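Local coordinates for protein 3-dehydroquinate dehydratase (Enterococcus faecalis, PDB 4PH6) that catalyses the cis-dehydration of 3-dehydroquinate to 3-dehydroshikimate through an imine intermediate, the third step of the chorismate pathway, at residues Trp50-Tyr55 with Ser62-Leu67; Asp32-Ala37 with Gln69-Arg74; Leu113-Ile118 with Lys140-Asn145. One frame throughout, in Å; residues are numbered along the deposited sequence.

Interaction 1: residues Trp50-Tyr55 with Ser62-Leu67; sequences WRLDYY and SDVCNL
Leu67 sets its CD2 methyl in the corner formed by two aromatic side chains, and the rest of the contact is built around that methyl. CD2 sits over a face of the Tyr55 ring, 3.8 Å from the ring centroid and 24° off the ring normal, a CH-pi contact. It also meets the six-membered end of Trp50, with CH2 of Trp50 3.7 Å from CD2 of Leu67; here the two side chains cross at about a right angle. One turn earlier in the helix, Val64 divides its two methyls between separate neighbours. CG1, anti to the backbone N (chi1 177°), lies 4.0 Å from CD2 of Leu52 and also touches the Trp50 ring, whereas CG2 approaches Tyr55 at its edge, near the ring plane. Leu52 CD2 in turn lies over a face of the indole, and Ile33 and Leu107, from the two flanking helices, close round this apolar centre. At its outer end the cluster turns polar. Tyr55 OH donates to OD2 of Asp63 across a very short 2.5 Å; the carboxylate is turned only 18° from the ring plane, with OD2 lying at the ring edge. A further hydrogen bond joins the hydroxyl to Asn57, so it has two polar partners while Leu67 covers a face of the ring. The contact ties the C-terminal end of a barrel strand and its following turn to the next helix, within one beta-alpha-beta unit of a (beta/alpha)8 barrel, and Trp50 and Arg51 belong to the predicted 3-dehydroquinate site at that end.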
ATOM      1  N   TRP A  50     -18.093  16.297 -10.425  1.00 10.69           N
ATOM      2  CA  TRP A  50     -18.828  17.358  -9.759  1.00  9.10           C
ATOM      3  C   TRP A  50     -19.845  16.718  -8.816  1.00  7.07           C
ATOM      4  O   TRP A  50     -20.735  15.985  -9.251  1.00  7.75           O
ATOM      5  CB  TRP A  50     -19.507  18.289 -10.775  1.00  6.53           C
ATOM      6  CG  TRP A  50     -20.376  19.307 -10.133  1.00  7.14           C
ATOM      7  CD1 TRP A  50     -20.268  19.802  -8.863  1.00  7.79           C
ATOM      8  CD2 TRP A  50     -21.518  19.950 -10.714  1.00  8.95           C
ATOM      9  NE1 TRP A  50     -21.260  20.716  -8.628  1.00  8.37           N
ATOM     10  CE2 TRP A  50     -22.042  20.823  -9.750  1.00 12.53           C
ATOM     11  CE3 TRP A  50     -22.144  19.865 -11.964  1.00 10.19           C
ATOM     12  CZ2 TRP A  50     -23.165  21.607  -9.990  1.00 16.77           C
ATOM     13  CZ3 TRP A  50     -23.250  20.642 -12.201  1.00 13.79           C
ATOM     14  CH2 TRP A  50     -23.752  21.506 -11.223  1.00 15.07           C
ATOM     15  N   ARG A  51     -19.697  16.960  -7.520  1.00  8.38           N
ATOM     16  CA  ARG A  51     -20.641  16.408  -6.554  1.00 10.45           C
ATOM     17  C   ARG A  51     -21.886  17.292  -6.423  1.00  8.71           C
ATOM     18  O   ARG A  51     -21.843  18.359  -5.824  1.00  9.27           O
ATOM     19  CB  ARG A  51     -19.970  16.218  -5.190  1.00 16.32           C
ATOM     20  CG  ARG A  51     -18.996  15.032  -5.119  1.00 19.61           C
ATOM     21  CD  ARG A  51     -19.721  13.707  -4.973  1.00  8.65           C
ATOM     22  NE  ARG A  51     -20.570  13.700  -3.785  1.00  9.48           N
ATOM     23  CZ  ARG A  51     -20.157  13.370  -2.562  1.00 18.50           C
ATOM     24  NH1 ARG A  51     -18.890  13.014  -2.356  1.00 10.05           N
ATOM     25  NH2 ARG A  51     -21.011  13.398  -1.545  1.00 11.00           N
ATOM     26  N   LEU A  52     -22.992  16.810  -6.980  1.00  8.61           N
ATOM     27  CA  LEU A  52     -24.256  17.546  -7.035  1.00 11.61           C
ATOM     28  C   LEU A  52     -24.875  17.826  -5.677  1.00 14.09           C
ATOM     29  O   LEU A  52     -25.499  18.871  -5.474  1.00 10.80           O
ATOM     30  CB  LEU A  52     -25.274  16.773  -7.890  1.00  9.23           C
ATOM     31  CG  LEU A  52     -24.867  16.663  -9.356  1.00  8.12           C
ATOM     32  CD1 LEU A  52     -25.941  15.972 -10.163  1.00 11.20           C
ATOM     33  CD2 LEU A  52     -24.567  18.055  -9.922  1.00  7.88           C
ATOM     34  N   ASP A  53     -24.707  16.890  -4.749  1.00 12.78           N
ATOM     35  CA  ASP A  53     -25.410  16.968  -3.475  1.00 17.14           C
ATOM     36  C   ASP A  53     -24.816  18.062  -2.581  1.00 21.38           C
ATOM     37  O   ASP A  53     -25.398  18.404  -1.551  1.00 21.98           O
ATOM     38  CB  ASP A  53     -25.410  15.600  -2.774  1.00 11.79           C
ATOM     39  CG  ASP A  53     -24.040  14.964  -2.719  1.00 16.81           C
ATOM     40  OD1 ASP A  53     -23.484  14.834  -1.607  1.00 18.60           O
ATOM     41  OD2 ASP A  53     -23.513  14.603  -3.788  1.00 20.58           O
ATOM     42  N   TYR A  54     -23.679  18.628  -2.995  1.00 18.10           N
ATOM     43  CA  TYR A  54     -23.135  19.819  -2.344  1.00 21.39           C
ATOM     44  C   TYR A  54     -23.724  21.116  -2.914  1.00 20.44           C
ATOM     45  O   TYR A  54     -23.740  22.141  -2.231  1.00 17.15           O
ATOM     46  CB  TYR A  54     -21.611  19.872  -2.486  1.00 22.36           C
ATOM     47  CG  TYR A  54     -20.833  19.063  -1.473  1.00 21.94           C
ATOM     48  CD1 TYR A  54     -20.434  19.615  -0.261  1.00 20.81           C
ATOM     49  CD2 TYR A  54     -20.482  17.747  -1.745  1.00 18.23           C
ATOM     50  CE1 TYR A  54     -19.704  18.870   0.648  1.00 20.87           C
ATOM     51  CE2 TYR A  54     -19.767  17.006  -0.849  1.00 16.91           C
ATOM     52  CZ  TYR A  54     -19.378  17.566   0.344  1.00 16.37           C
ATOM     53  OH  TYR A  54     -18.663  16.807   1.221  1.00 19.10           O
ATOM     54  N   TYR A  55     -24.185  21.079  -4.169  1.00 15.42           N
ATOM     55  CA  TYR A  55     -24.632  22.308  -4.839  1.00 16.48           C
ATOM     56  C   TYR A  55     -25.889  22.902  -4.206  1.00 21.28           C
ATOM     57  O   TYR A  55     -26.926  22.244  -4.144  1.00 27.42           O
ATOM     58  CB  TYR A  55     -24.872  22.064  -6.331  1.00 11.17           C
ATOM     59  CG  TYR A  55     -25.270  23.323  -7.073  1.00 16.36           C
ATOM     60  CD1 TYR A  55     -24.631  24.530  -6.816  1.00 11.95           C
ATOM     61  CD2 TYR A  55     -26.289  23.311  -8.026  1.00 17.27           C
ATOM     62  CE1 TYR A  55     -24.990  25.687  -7.472  1.00 12.35           C
ATOM     63  CE2 TYR A  55     -26.642  24.469  -8.705  1.00 15.89           C
ATOM     64  CZ  TYR A  55     -25.989  25.651  -8.417  1.00 12.24           C
ATOM     65  OH  TYR A  55     -26.341  26.807  -9.060  1.00 12.74           O
ATOM     66  N   SER A  62     -32.950  22.712 -13.833  1.00 19.24           N
ATOM     67  CA  SER A  62     -32.547  23.463 -15.026  1.00 21.16           C
ATOM     68  C   SER A  62     -31.302  24.288 -14.773  1.00 20.68           C
ATOM     69  O   SER A  62     -30.448  24.438 -15.652  1.00 19.05           O
ATOM     70  CB  SER A  62     -33.674  24.379 -15.499  1.00 23.60           C
ATOM     71  OG  SER A  62     -34.778  23.610 -15.927  1.00 35.15           O
ATOM     72  N   ASP A  63     -31.230  24.845 -13.572  1.00 16.14           N
ATOM     73  CA  ASP A  63     -30.044  25.539 -13.118  1.00 15.84           C
ATOM     74  C   ASP A  63     -28.867  24.572 -13.141  1.00 21.49           C
ATOM     75  O   ASP A  63     -27.774  24.914 -13.596  1.00 15.07           O
ATOM     76  CB  ASP A  63     -30.261  26.093 -11.711  1.00 15.94           C
ATOM     77  CG  ASP A  63     -29.092  26.899 -11.220  1.00 26.52           C
ATOM     78  OD1 ASP A  63     -29.114  28.139 -11.381  1.00 43.82           O
ATOM     79  OD2 ASP A  63     -28.143  26.300 -10.685  1.00 22.07           O
ATOM     80  N   VAL A  64     -29.109  23.346 -12.675  1.00 18.49           N
ATOM     81  CA  VAL A  64     -28.056  22.344 -12.636  1.00 16.54           C
ATOM     82  C   VAL A  64     -27.615  21.962 -14.055  1.00 13.66           C
ATOM     83  O   VAL A  64     -26.424  21.850 -14.319  1.00 13.38           O
ATOM     84  CB  VAL A  64     -28.497  21.071 -11.873  1.00 17.71           C
ATOM     85  CG1 VAL A  64     -27.401  20.033 -11.909  1.00 12.54           C
ATOM     86  CG2 VAL A  64     -28.841  21.399 -10.434  1.00 13.02           C
ATOM     87  N   CYS A  65     -28.568  21.766 -14.966  1.00 14.25           N
ATOM     88  CA  CYS A  65     -28.230  21.417 -16.349  1.00 16.12           C
ATOM     89  C   CYS A  65     -27.363  22.497 -16.996  1.00 14.94           C
ATOM     90  O   CYS A  65     -26.365  22.190 -17.646  1.00 14.86           O
ATOM     91  CB  CYS A  65     -29.495  21.188 -17.189  1.00 15.49           C
ATOM     92  SG  CYS A  65     -30.389  19.675 -16.764  1.00 17.04           S
ATOM     93  N   ASN A  66     -27.751  23.755 -16.804  1.00 15.42           N
ATOM     94  CA  ASN A  66     -27.030  24.895 -17.372  1.00 15.88           C
ATOM     95  C   ASN A  66     -25.652  25.034 -16.764  1.00 17.24           C
ATOM     96  O   ASN A  66     -24.655  25.225 -17.462  1.00 15.25           O
ATOM     97  CB  ASN A  66     -27.805  26.191 -17.161  1.00 16.71           C
ATOM     98  CG  ASN A  66     -27.032  27.409 -17.638  1.00 32.14           C
ATOM     99  OD1 ASN A  66     -27.030  27.727 -18.829  1.00 31.92           O
ATOM    100  ND2 ASN A  66     -26.361  28.093 -16.710  1.00 31.06           N
ATOM    101  N   LEU A  67     -25.608  24.944 -15.446  1.00 14.61           N
ATOM    102  CA  LEU A  67     -24.344  24.988 -14.753  1.00 14.74           C
ATOM    103  C   LEU A  67     -23.443  23.862 -15.258  1.00 13.75           C
ATOM    104  O   LEU A  67     -22.231  24.052 -15.395  1.00 16.17           O
ATOM    105  CB  LEU A  67     -24.554  24.894 -13.243  1.00 13.70           C
ATOM    106  CG  LEU A  67     -23.276  25.035 -12.421  1.00 22.41           C
ATOM    107  CD1 LEU A  67     -22.458  26.205 -12.907  1.00 13.81           C
ATOM    108  CD2 LEU A  67     -23.596  25.169 -10.925  1.00 20.30           C
TER

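Interaction 2: residues Asp32-Ala37 with Gln69-Arg74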
ATOM      1  N   ASP A  32     -17.933  29.344  -7.272  1.00 21.68           N
ATOM      2  CA  ASP A  32     -16.786  28.560  -6.841  1.00 21.07           C
ATOM      3  C   ASP A  32     -16.685  27.240  -7.608  1.00 19.15           C
ATOM      4  O   ASP A  32     -15.591  26.715  -7.798  1.00 19.19           O
ATOM      5  CB  ASP A  32     -16.855  28.294  -5.341  1.00 21.15           C
ATOM      6  CG  ASP A  32     -16.463  29.499  -4.533  1.00 27.04           C
ATOM      7  OD1 ASP A  32     -16.939  29.637  -3.390  1.00 36.80           O
ATOM      8  OD2 ASP A  32     -15.681  30.319  -5.046  1.00 27.66           O
ATOM      9  N   ILE A  33     -17.821  26.712  -8.051  1.00 11.92           N
ATOM     10  CA  ILE A  33     -17.821  25.479  -8.835  1.00 16.95           C
ATOM     11  C   ILE A  33     -17.163  25.722 -10.197  1.00 12.26           C
ATOM     12  O   ILE A  33     -16.350  24.917 -10.649  1.00 13.71           O
ATOM     13  CB  ILE A  33     -19.255  24.910  -9.002  1.00 12.33           C
ATOM     14  CG1 ILE A  33     -19.696  24.201  -7.717  1.00 11.23           C
ATOM     15  CG2 ILE A  33     -19.330  23.940 -10.170  1.00 10.07           C
ATOM     16  CD1 ILE A  33     -21.169  23.820  -7.686  1.00 11.39           C
ATOM     17  N   LEU A  34     -17.487  26.845 -10.828  1.00 10.87           N
ATOM     18  CA  LEU A  34     -16.846  27.213 -12.089  1.00 13.88           C
ATOM     19  C   LEU A  34     -15.350  27.489 -11.909  1.00 16.70           C
ATOM     20  O   LEU A  34     -14.542  27.062 -12.737  1.00 10.59           O
ATOM     21  CB  LEU A  34     -17.529  28.438 -12.715  1.00 16.65           C
ATOM     22  CG  LEU A  34     -18.964  28.187 -13.197  1.00 14.64           C
ATOM     23  CD1 LEU A  34     -19.557  29.406 -13.904  1.00 12.06           C
ATOM     24  CD2 LEU A  34     -19.013  26.951 -14.075  1.00 10.54           C
ATOM     25  N   ALA A  35     -14.979  28.193 -10.839  1.00 11.69           N
ATOM     26  CA  ALA A  35     -13.568  28.478 -10.599  1.00 18.79           C
ATOM     27  C   ALA A  35     -12.761  27.185 -10.486  1.00 15.99           C
ATOM     28  O   ALA A  35     -11.713  27.041 -11.130  1.00 17.97           O
ATOM     29  CB  ALA A  35     -13.386  29.342  -9.346  1.00 13.22           C
ATOM     30  N   GLU A  36     -13.264  26.245  -9.692  1.00 13.83           N
ATOM     31  CA  GLU A  36     -12.567  24.986  -9.457  1.00 11.06           C
ATOM     32  C   GLU A  36     -12.532  24.119 -10.725  1.00  9.74           C
ATOM     33  O   GLU A  36     -11.635  23.298 -10.905  1.00  9.47           O
ATOM     34  CB  GLU A  36     -13.210  24.228  -8.295  1.00 10.80           C
ATOM     35  CG  GLU A  36     -13.086  24.949  -6.965  1.00 13.11           C
ATOM     36  CD  GLU A  36     -13.466  24.084  -5.773  1.00 24.52           C
ATOM     37  OE1 GLU A  36     -13.675  22.863  -5.949  1.00 22.21           O
ATOM     38  OE2 GLU A  36     -13.552  24.629  -4.649  1.00 35.40           O
ATOM     39  N   ALA A  37     -13.502  24.321 -11.606  1.00  9.53           N
ATOM     40  CA  ALA A  37     -13.511  23.642 -12.889  1.00  9.08           C
ATOM     41  C   ALA A  37     -12.372  24.185 -13.735  1.00  9.25           C
ATOM     42  O   ALA A  37     -11.590  23.434 -14.319  1.00 11.63           O
ATOM     43  CB  ALA A  37     -14.833  23.835 -13.583  1.00  9.06           C
ATOM     44  N   GLN A  69     -23.268  22.700 -18.177  1.00 16.47           N
ATOM     45  CA  GLN A  69     -22.740  23.148 -19.462  1.00 16.15           C
ATOM     46  C   GLN A  69     -21.516  24.051 -19.299  1.00 16.97           C
ATOM     47  O   GLN A  69     -20.495  23.860 -19.963  1.00 15.12           O
ATOM     48  CB  GLN A  69     -23.829  23.877 -20.254  1.00 17.27           C
ATOM     49  CG  GLN A  69     -24.630  22.965 -21.156  1.00 23.49           C
ATOM     50  CD  GLN A  69     -23.761  22.273 -22.205  1.00 29.00           C
ATOM     51  OE1 GLN A  69     -22.742  22.816 -22.653  1.00 31.66           O
ATOM     52  NE2 GLN A  69     -24.173  21.083 -22.616  1.00 30.09           N
ATOM     53  N   GLN A  70     -21.624  25.018 -18.393  1.00 17.50           N
ATOM     54  CA  GLN A  70     -20.539  25.942 -18.085  1.00 14.83           C
ATOM     55  C   GLN A  70     -19.318  25.270 -17.436  1.00 18.07           C
ATOM     56  O   GLN A  70     -18.175  25.697 -17.641  1.00 16.20           O
ATOM     57  CB  GLN A  70     -21.082  27.039 -17.185  1.00 23.61           C
ATOM     58  CG  GLN A  70     -22.237  27.788 -17.833  1.00 25.34           C
ATOM     59  CD  GLN A  70     -22.965  28.688 -16.871  1.00 27.34           C
ATOM     60  OE1 GLN A  70     -23.222  28.316 -15.730  1.00 22.15           O
ATOM     61  NE2 GLN A  70     -23.300  29.891 -17.328  1.00 37.46           N
ATOM     62  N   VAL A  71     -19.571  24.229 -16.648  1.00 11.21           N
ATOM     63  CA  VAL A  71     -18.511  23.429 -16.054  1.00  8.57           C
ATOM     64  C   VAL A  71     -17.742  22.673 -17.132  1.00  8.22           C
ATOM     65  O   VAL A  71     -16.515  22.707 -17.165  1.00  7.87           O
ATOM     66  CB  VAL A  71     -19.075  22.426 -15.029  1.00  7.94           C
ATOM     67  CG1 VAL A  71     -18.124  21.263 -14.834  1.00  8.77           C
ATOM     68  CG2 VAL A  71     -19.361  23.122 -13.722  1.00  8.11           C
ATOM     69  N   MET A  72     -18.477  22.015 -18.026  1.00  9.41           N
ATOM     70  CA  MET A  72     -17.873  21.286 -19.143  1.00 12.08           C
ATOM     71  C   MET A  72     -17.000  22.170 -20.033  1.00 15.29           C
ATOM     72  O   MET A  72     -15.918  21.759 -20.464  1.00 15.59           O
ATOM     73  CB  MET A  72     -18.958  20.633 -19.990  1.00  8.63           C
ATOM     74  CG  MET A  72     -18.427  19.916 -21.203  1.00  8.59           C
ATOM     75  SD  MET A  72     -17.664  18.380 -20.698  1.00 22.94           S
ATOM     76  CE  MET A  72     -19.111  17.457 -20.145  1.00  7.38           C
ATOM     77  N   GLU A  73     -17.475  23.381 -20.311  1.00 15.49           N
ATOM     78  CA  GLU A  73     -16.750  24.298 -21.187  1.00 11.78           C
ATOM     79  C   GLU A  73     -15.369  24.637 -20.654  1.00 14.19           C
ATOM     80  O   GLU A  73     -14.459  24.914 -21.443  1.00 14.16           O
ATOM     81  CB  GLU A  73     -17.535  25.589 -21.401  1.00 12.11           C
ATOM     82  CG  GLU A  73     -18.819  25.407 -22.170  1.00 18.25           C
ATOM     83  CD  GLU A  73     -19.533  26.722 -22.391  1.00 34.30           C
ATOM     84  OE1 GLU A  73     -19.368  27.631 -21.548  1.00 34.12           O
ATOM     85  OE2 GLU A  73     -20.242  26.852 -23.417  1.00 43.11           O
ATOM     86  N   ARG A  74     -15.220  24.609 -19.327  1.00  9.99           N
ATOM     87  CA  ARG A  74     -13.954  24.940 -18.659  1.00  9.89           C
ATOM     88  C   ARG A  74     -13.070  23.719 -18.335  1.00 12.19           C
ATOM     89  O   ARG A  74     -12.046  23.859 -17.672  1.00 12.28           O
ATOM     90  CB  ARG A  74     -14.237  25.707 -17.351  1.00  9.29           C
ATOM     91  CG  ARG A  74     -14.886  27.084 -17.519  1.00 10.70           C
ATOM     92  CD  ARG A  74     -15.638  27.522 -16.253  1.00 10.46           C
ATOM     93  NE  ARG A  74     -16.127  28.901 -16.338  1.00 11.68           N
ATOM     94  CZ  ARG A  74     -17.206  29.286 -17.021  1.00 25.28           C
ATOM     95  NH1 ARG A  74     -17.929  28.403 -17.710  1.00 24.97           N
ATOM     96  NH2 ARG A  74     -17.561  30.568 -17.028  1.00 25.02           N
TER
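Leu34 reaches across from helix 30-40 into the angle between Gln70, Val71 and Arg74 at the end of helix 61-73. Its CB already lies 3.9 Å from NE of Arg74. With CG anti to the carbonyl carbon (chi1 -67°), the fork at CG is carried toward helix 61-73, its ends nearer than the direction of CB suggests. The CD2 branch turns to the neighbouring helix, 3.7 Å from CB of Gln70 and close to CG2 of Val71. The CD1 branch sits over the centre of one face of the Arg74 guanidinium, 3.8 Å above its plane. That flat group is held from its edge: NH1 of Arg74 donates to the backbone O of Gln70 at 2.7 Å, the acceptor lying in the guanidinium plane but the donor standing above the carbonyl plane. Deeper in, CG2 of Ile33 meets CG2 of Val71 at 3.6 Å, and CB of Ala37 points toward the same turn. The short helix axes approach to 9.0 Å and cross at -21°. The contact is therefore apolar across the interface, with an arginine used for its flat face and alkyl chain, while its hydrogen bond to Gln70 stays within its own segment, at the C-terminal end of the helix.

Interaction 3: residues Leu113-Ile118 with Lys140-Asn145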
ATOM      1  N   LEU A 113     -22.340  15.999 -19.544  1.00 14.86           N
ATOM      2  CA  LEU A 113     -21.689  14.998 -18.696  1.00  9.28           C
ATOM      3  C   LEU A 113     -21.195  13.824 -19.528  1.00  5.68           C
ATOM      4  O   LEU A 113     -21.753  13.521 -20.562  1.00  5.75           O
ATOM      5  CB  LEU A 113     -22.645  14.510 -17.603  1.00  8.41           C
ATOM      6  CG  LEU A 113     -23.943  13.816 -18.016  1.00  9.86           C
ATOM      7  CD1 LEU A 113     -24.047  12.482 -17.340  1.00  6.11           C
ATOM      8  CD2 LEU A 113     -25.173  14.646 -17.721  1.00 23.55           C
ATOM      9  N   ASP A 114     -20.153  13.151 -19.063  1.00  8.44           N
ATOM     10  CA  ASP A 114     -19.588  12.036 -19.819  1.00  9.49           C
ATOM     11  C   ASP A 114     -19.836  10.714 -19.114  1.00  8.85           C
ATOM     12  O   ASP A 114     -19.958   9.675 -19.763  1.00 10.62           O
ATOM     13  CB  ASP A 114     -18.092  12.256 -20.035  1.00  4.50           C
ATOM     14  CG  ASP A 114     -17.813  13.551 -20.760  1.00  4.84           C
ATOM     15  OD1 ASP A 114     -18.391  13.751 -21.841  1.00  9.62           O
ATOM     16  OD2 ASP A 114     -17.068  14.398 -20.242  1.00  5.10           O
ATOM     17  N   LEU A 115     -19.912  10.770 -17.786  1.00  4.31           N
ATOM     18  CA  LEU A 115     -20.194   9.610 -16.959  1.00  5.23           C
ATOM     19  C   LEU A 115     -21.259   9.957 -15.935  1.00  8.76           C
ATOM     20  O   LEU A 115     -21.312  11.073 -15.425  1.00  5.00           O
ATOM     21  CB  LEU A 115     -18.934   9.104 -16.250  1.00  4.16           C
ATOM     22  CG  LEU A 115     -17.725   8.792 -17.115  1.00  3.85           C
ATOM     23  CD1 LEU A 115     -16.770   9.974 -17.121  1.00  4.12           C
ATOM     24  CD2 LEU A 115     -17.050   7.538 -16.616  1.00  7.21           C
ATOM     25  N   LEU A 116     -22.119   8.992 -15.650  1.00  8.39           N
ATOM     26  CA  LEU A 116     -23.180   9.206 -14.676  1.00 13.33           C
ATOM     27  C   LEU A 116     -23.050   8.188 -13.555  1.00 13.40           C
ATOM     28  O   LEU A 116     -22.971   6.977 -13.802  1.00  7.97           O
ATOM     29  CB  LEU A 116     -24.570   9.112 -15.342  1.00 14.33           C
ATOM     30  CG  LEU A 116     -25.831   9.329 -14.493  1.00 11.86           C
ATOM     31  CD1 LEU A 116     -25.750  10.617 -13.669  1.00  9.47           C
ATOM     32  CD2 LEU A 116     -27.103   9.309 -15.364  1.00  7.95           C
ATOM     33  N   ASP A 117     -23.010   8.701 -12.331  1.00  6.16           N
ATOM     34  CA  ASP A 117     -22.972   7.896 -11.130  1.00  7.80           C
ATOM     35  C   ASP A 117     -24.396   7.506 -10.684  1.00 13.99           C
ATOM     36  O   ASP A 117     -25.246   8.366 -10.455  1.00  9.73           O
ATOM     37  CB  ASP A 117     -22.249   8.664 -10.007  1.00  6.76           C
ATOM     38  CG  ASP A 117     -22.200   7.890  -8.693  1.00  8.75           C
ATOM     39  OD1 ASP A 117     -23.268   7.724  -8.071  1.00  8.97           O
ATOM     40  OD2 ASP A 117     -21.095   7.497  -8.252  1.00  7.72           O
ATOM     41  N   ILE A 118     -24.638   6.205 -10.548  1.00  7.82           N
ATOM     42  CA  ILE A 118     -25.921   5.699 -10.081  1.00  8.38           C
ATOM     43  C   ILE A 118     -25.698   4.642  -8.997  1.00  8.86           C
ATOM     44  O   ILE A 118     -24.986   3.668  -9.201  1.00  8.56           O
ATOM     45  CB  ILE A 118     -26.748   5.088 -11.221  1.00  8.45           C
ATOM     46  CG1 ILE A 118     -27.002   6.133 -12.312  1.00  8.13           C
ATOM     47  CG2 ILE A 118     -28.079   4.506 -10.687  1.00  9.52           C
ATOM     48  CD1 ILE A 118     -27.721   5.591 -13.522  1.00  8.27           C
ATOM     49  N   LYS A 140     -21.411   7.212 -20.216  1.00  6.93           N
ATOM     50  CA  LYS A 140     -20.935   6.009 -19.525  1.00  6.66           C
ATOM     51  C   LYS A 140     -21.533   5.911 -18.130  1.00 13.17           C
ATOM     52  O   LYS A 140     -21.622   6.903 -17.405  1.00 10.73           O
ATOM     53  CB  LYS A 140     -19.400   5.990 -19.405  1.00 16.13           C
ATOM     54  CG  LYS A 140     -18.639   6.138 -20.711  1.00 20.62           C
ATOM     55  CD  LYS A 140     -18.957   5.008 -21.673  1.00 16.60           C
ATOM     56  CE  LYS A 140     -18.212   5.219 -22.994  1.00 14.84           C
ATOM     57  NZ  LYS A 140     -18.706   4.287 -24.050  1.00 10.27           N
ATOM     58  N   ILE A 141     -21.916   4.704 -17.740  1.00 14.51           N
ATOM     59  CA  ILE A 141     -22.559   4.510 -16.451  1.00  7.47           C
ATOM     60  C   ILE A 141     -21.616   3.988 -15.367  1.00  5.64           C
ATOM     61  O   ILE A 141     -20.929   2.979 -15.551  1.00  5.77           O
ATOM     62  CB  ILE A 141     -23.737   3.553 -16.576  1.00  6.31           C
ATOM     63  CG1 ILE A 141     -24.771   4.154 -17.524  1.00  9.78           C
ATOM     64  CG2 ILE A 141     -24.345   3.301 -15.202  1.00  6.15           C
ATOM     65  CD1 ILE A 141     -25.274   5.519 -17.085  1.00  6.73           C
ATOM     66  N   VAL A 142     -21.592   4.680 -14.233  1.00  5.37           N
ATOM     67  CA  VAL A 142     -20.872   4.171 -13.068  1.00  5.20           C
ATOM     68  C   VAL A 142     -21.881   3.772 -12.005  1.00  8.40           C
ATOM     69  O   VAL A 142     -22.447   4.638 -11.345  1.00  7.29           O
ATOM     70  CB  VAL A 142     -19.881   5.202 -12.465  1.00  5.97           C
ATOM     71  CG1 VAL A 142     -19.153   4.594 -11.272  1.00 12.19           C
ATOM     72  CG2 VAL A 142     -18.882   5.678 -13.509  1.00  5.41           C
ATOM     73  N   LEU A 143     -22.123   2.468 -11.861  1.00  5.28           N
ATOM     74  CA  LEU A 143     -22.920   1.968 -10.742  1.00 12.60           C
ATOM     75  C   LEU A 143     -21.995   1.907  -9.546  1.00 13.96           C
ATOM     76  O   LEU A 143     -20.798   1.687  -9.694  1.00  5.22           O
ATOM     77  CB  LEU A 143     -23.540   0.594 -11.025  1.00  5.74           C
ATOM     78  CG  LEU A 143     -24.652   0.561 -12.082  1.00 10.13           C
ATOM     79  CD1 LEU A 143     -25.514  -0.693 -11.952  1.00 14.47           C
ATOM     80  CD2 LEU A 143     -25.516   1.823 -12.060  1.00  7.34           C
ATOM     81  N   CYS A 144     -22.539   2.120  -8.357  1.00 10.13           N
ATOM     82  CA  CYS A 144     -21.682   2.310  -7.212  1.00 10.06           C
ATOM     83  C   CYS A 144     -22.369   2.049  -5.895  1.00 10.21           C
ATOM     84  O   CYS A 144     -23.594   2.156  -5.768  1.00 10.54           O
ATOM     85  CB  CYS A 144     -21.141   3.726  -7.220  1.00 17.07           C
ATOM     86  SG  CYS A 144     -22.472   4.898  -7.203  1.00 28.56           S
ATOM     87  N   ASN A 145     -21.553   1.716  -4.906  1.00 10.15           N
ATOM     88  CA  ASN A 145     -22.057   1.510  -3.563  1.00 10.61           C
ATOM     89  C   ASN A 145     -21.072   2.051  -2.537  1.00 10.96           C
ATOM     90  O   ASN A 145     -19.864   1.939  -2.701  1.00 10.62           O
ATOM     91  CB  ASN A 145     -22.341   0.026  -3.325  1.00 10.46           C
ATOM     92  CG  ASN A 145     -22.701  -0.273  -1.887  1.00 12.22           C
ATOM     93  OD1 ASN A 145     -21.995  -1.000  -1.209  1.00 11.30           O
ATOM     94  ND2 ASN A 145     -23.794   0.319  -1.406  1.00 11.96           N
TER
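Adjacent parallel strands of the (beta/alpha)8 barrel meet here, Leu115 to Ile118 pairing with Lys140 to Leu143 in the classic beta-alpha-beta arrangement in which helix 124-136 makes the crossover. The strand segments run 24° apart, and successive backbone bonds alternate from one to the other. Lys140 N donates to Asp114 O, Leu116 N to Lys140 O, Val142 N to Leu116 O at 2.7 Å, and Ile118 N to Val142 O; the last, from Cys144 N to Ile118 O, is weak, bent to 127° at the hydrogen. Side chains leave the sheet on two faces. On the one turned to helix 124-136, CD2 of Leu143 packs against CB of Ile118 at 3.6 Å, and CD1 of Ile141 reaches CB of Leu116. On the other, CD2 of Leu115 lies 4.1 Å from CG2 of Val142, and further along Asp117 faces Cys144. With CG anti to the backbone N (chi1 179°), the carboxylate of Asp117 leans toward that strand; the sulfur sits off its plane, SG of Cys144 3.1 Å from both OD1 and OD2 of Asp117. OD2 of Asp117 is also salt-bridged to Arg85, a predicted substrate-binding residue, and Cys144 touches Lys173, the predicted Schiff-base lysine. Backbone pairing thus fixes the two strands in register, and on the barrel's inner face their apolar contacts give way to an aspartate that probably positions a substrate-binding arginine.

Read from the N terminus, the chain first passes through helix 30-40, whose segment 32-37 is later met by 69-74 of helix 61-73. Strand 47-51 and its turn lie between them in sequence and meet the front of that second helix, so interaction 1 closes a short loop nested inside the longer one that interaction 2 closes. Ile33 packs against Trp50, Tyr55 and Leu67, and Leu34 against Leu67, so the two contacts share one apolar patch between both helices and the end of strand 47-51. Interaction 3 follows in series, closing the loop through helix 124-136 within the barrel sheet that also holds strand 47-51. It meets interaction 2 where Met72 packs against Leu113 and Asp114, but does not touch interaction 1.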